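Local atomic coordinates of hydroquinone dioxygenase large subunit (Pseudomonas sp., PDB entry 4ZXA), a protein that forms the larger subunit of a two-subunit, iron(II)-dependent hydroquinone 1,2-dioxygenase of the cupin type, which opens the aromatic ring of hydroquinone. Residues Asp64-Ala69 / Lys130-Asp135. Sequence-based numbering, arbitrary orientation.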
loop_
_atom_site.group_PDB
_atom_site.type_symbol
_atom_site.label_atom_id
_atom_site.label_comp_id
_atom_site.label_asym_id
_atom_site.label_seq_id
_atom_site.Cartn_x
_atom_site.Cartn_y
_atom_site.Cartn_z
ATOM N N ASP E 64 3.691 0.179 9.176
ATOM C CA ASP E 64 2.776 -0.923 9.439
ATOM C C ASP E 64 2.949 -2.038 8.401
ATOM O O ASP E 64 3.072 -3.199 8.763
ATOM C CB ASP E 64 1.315 -0.472 9.570
ATOM C CG ASP E 64 0.808 0.270 8.344
ATOM O OD1 ASP E 64 1.631 0.669 7.487
ATOM O OD2 ASP E 64 -0.433 0.466 8.251
ATOM N N ILE E 65 2.995 -1.682 7.121
ATOM C CA ILE E 65 3.235 -2.660 6.061
ATOM C C ILE E 65 4.532 -3.430 6.318
ATOM O O ILE E 65 4.551 -4.673 6.272
ATOM C CB ILE E 65 3.214 -1.987 4.663
ATOM C CG1 ILE E 65 1.808 -1.436 4.394
ATOM C CG2 ILE E 65 3.624 -2.942 3.571
ATOM C CD1 ILE E 65 1.668 -0.752 3.064
ATOM N N PHE E 66 5.593 -2.688 6.634
ATOM C CA PHE E 66 6.895 -3.284 6.912
ATOM C C PHE E 66 6.858 -4.266 8.068
ATOM O O PHE E 66 7.378 -5.376 7.952
ATOM C CB PHE E 66 7.941 -2.218 7.220
ATOM C CG PHE E 66 9.330 -2.761 7.337
ATOM C CD1 PHE E 66 9.838 -3.150 8.566
ATOM C CD2 PHE E 66 10.131 -2.886 6.212
ATOM C CE1 PHE E 66 11.136 -3.659 8.679
ATOM C CE2 PHE E 66 11.436 -3.391 6.311
ATOM C CZ PHE E 66 11.936 -3.772 7.545
ATOM N N LEU E 67 6.265 -3.853 9.184
ATOM C CA LEU E 67 6.205 -4.709 10.368
ATOM C C LEU E 67 5.376 -5.973 10.159
ATOM O O LEU E 67 5.790 -7.049 10.590
ATOM C CB LEU E 67 5.703 -3.946 11.595
ATOM C CG LEU E 67 6.692 -2.876 12.051
ATOM C CD1 LEU E 67 6.018 -1.925 13.011
ATOM C CD2 LEU E 67 7.937 -3.529 12.671
ATOM N N ARG E 68 4.221 -5.865 9.505
ATOM C CA ARG E 68 3.419 -7.061 9.256
ATOM C C ARG E 68 4.237 -8.052 8.426
ATOM O O ARG E 68 4.231 -9.269 8.690
ATOM C CB ARG E 68 2.113 -6.728 8.532
ATOM C CG ARG E 68 1.198 -5.771 9.273
ATOM C CD ARG E 68 -0.187 -5.708 8.627
ATOM N NE ARG E 68 -0.939 -4.548 9.100
ATOM C CZ ARG E 68 -1.096 -3.421 8.411
ATOM N NH1 ARG E 68 -0.571 -3.294 7.194
ATOM N NH2 ARG E 68 -1.787 -2.424 8.944
ATOM N N ALA E 69 4.963 -7.529 7.440
ATOM C CA ALA E 69 5.746 -8.383 6.546
ATOM C C ALA E 69 6.863 -9.088 7.289
ATOM O O ALA E 69 7.024 -10.293 7.160
ATOM C CB ALA E 69 6.315 -7.583 5.388
ATOM N N LYS E 130 14.295 -10.242 14.638
ATOM C CA LYS E 130 13.556 -10.258 15.904
ATOM C C LYS E 130 13.827 -8.980 16.666
ATOM O O LYS E 130 12.939 -8.423 17.300
ATOM C CB LYS E 130 13.953 -11.464 16.750
ATOM C CG LYS E 130 13.480 -12.799 16.176
ATOM C CD LYS E 130 13.521 -13.904 17.215
ATOM C CE LYS E 130 12.915 -15.182 16.666
ATOM N NZ LYS E 130 12.610 -16.187 17.731
ATOM N N ALA E 131 15.070 -8.510 16.582
ATOM C CA ALA E 131 15.478 -7.307 17.286
ATOM C C ALA E 131 14.805 -6.078 16.682
ATOM O O ALA E 131 14.453 -5.128 17.404
ATOM C CB ALA E 131 17.009 -7.161 17.266
ATOM N N ILE E 132 14.616 -6.093 15.365
ATOM C CA ILE E 132 13.924 -4.993 14.701
ATOM C C ILE E 132 12.444 -4.936 15.118
ATOM O O ILE E 132 11.944 -3.875 15.501
ATOM C CB ILE E 132 14.081 -5.049 13.163
ATOM C CG1 ILE E 132 15.538 -4.790 12.768
ATOM C CG2 ILE E 132 13.170 -4.023 12.486
ATOM C CD1 ILE E 132 15.848 -5.132 11.341
ATOM N N LEU E 133 11.752 -6.072 15.068
ATOM C CA LEU E 133 10.359 -6.118 15.510
ATOM C C LEU E 133 10.240 -5.595 16.937
ATOM O O LEU E 133 9.389 -4.759 17.237
ATOM C CB LEU E 133 9.781 -7.537 15.426
ATOM C CG LEU E 133 9.551 -8.158 14.051
ATOM C CD1 LEU E 133 9.296 -9.667 14.190
ATOM C CD2 LEU E 133 8.392 -7.462 13.341
ATOM N N ARG E 134 11.100 -6.096 17.814
ATOM C CA ARG E 134 11.076 -5.694 19.212
ATOM C C ARG E 134 11.153 -4.184 19.317
ATOM O O ARG E 134 10.338 -3.557 19.989
ATOM C CB ARG E 134 12.233 -6.344 19.978
ATOM C CG ARG E 134 12.114 -6.256 21.495
ATOM C CD ARG E 134 13.260 -7.000 22.196
ATOM N NE ARG E 134 13.092 -7.005 23.652
ATOM C CZ ARG E 134 12.829 -8.090 24.382
ATOM N NH1 ARG E 134 12.715 -9.289 23.810
ATOM N NH2 ARG E 134 12.688 -7.976 25.696
ATOM N N ASP E 135 12.124 -3.594 18.629
ATOM C CA ASP E 135 12.349 -2.166 18.755
ATOM C C ASP E 135 11.290 -1.296 18.046
ATOM O O ASP E 135 10.875 -0.272 18.581
ATOM C CB ASP E 135 13.763 -1.806 18.301
ATOM C CG ASP E 135 14.123 -0.357 18.619
ATOM O OD1 ASP E 135 14.320 -0.043 19.814
ATOM O OD2 ASP E 135 14.201 0.466 17.677
#
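Leu67 and Leu133 meet in a small, buried, largely apolar helix-to-helix contact, where helix 63-75 packs against helix 122-136 in the N-terminal part of the large subunit. Their CA atoms stand 6.8 Å apart, the closest pair of the two segments, and the two side chains pass one another running opposite ways. CD2 of Leu67 touches CD2 of Leu133 at 4.0 Å, an ordinary van der Waals distance. The same methyl of Leu133 lies 3.8 Å from the backbone O of Leu67, and so reaches the surface of the facing helix itself. In both leucines CG is anti to the carbonyl carbon (chi1 -67° in Leu67 and -69° in Leu133), which lets side chains that leave the helix obliquely bring their forked, methyl-bearing ends into the interface. Beside this pair, Ile132 directs its CB toward the other helix; being beta-branched, it carries CG2 close to its own backbone, where this methyl meets the rim of the Phe66 ring, almost level with it, 4.3 Å from CE1. Phe66 suits this place because its long, flat side chain also packs on Ala46 and Ile48 of strand 45-52 and meets Phe85 edge-to-face. Met70 extends the seam along helix 63-75, touching both Ile132 and Leu133. With neither salt bridges nor hydrogen bonds between the segments, what joins them is dispersion and the burial of hydrocarbon, modest in extent and weakly directional.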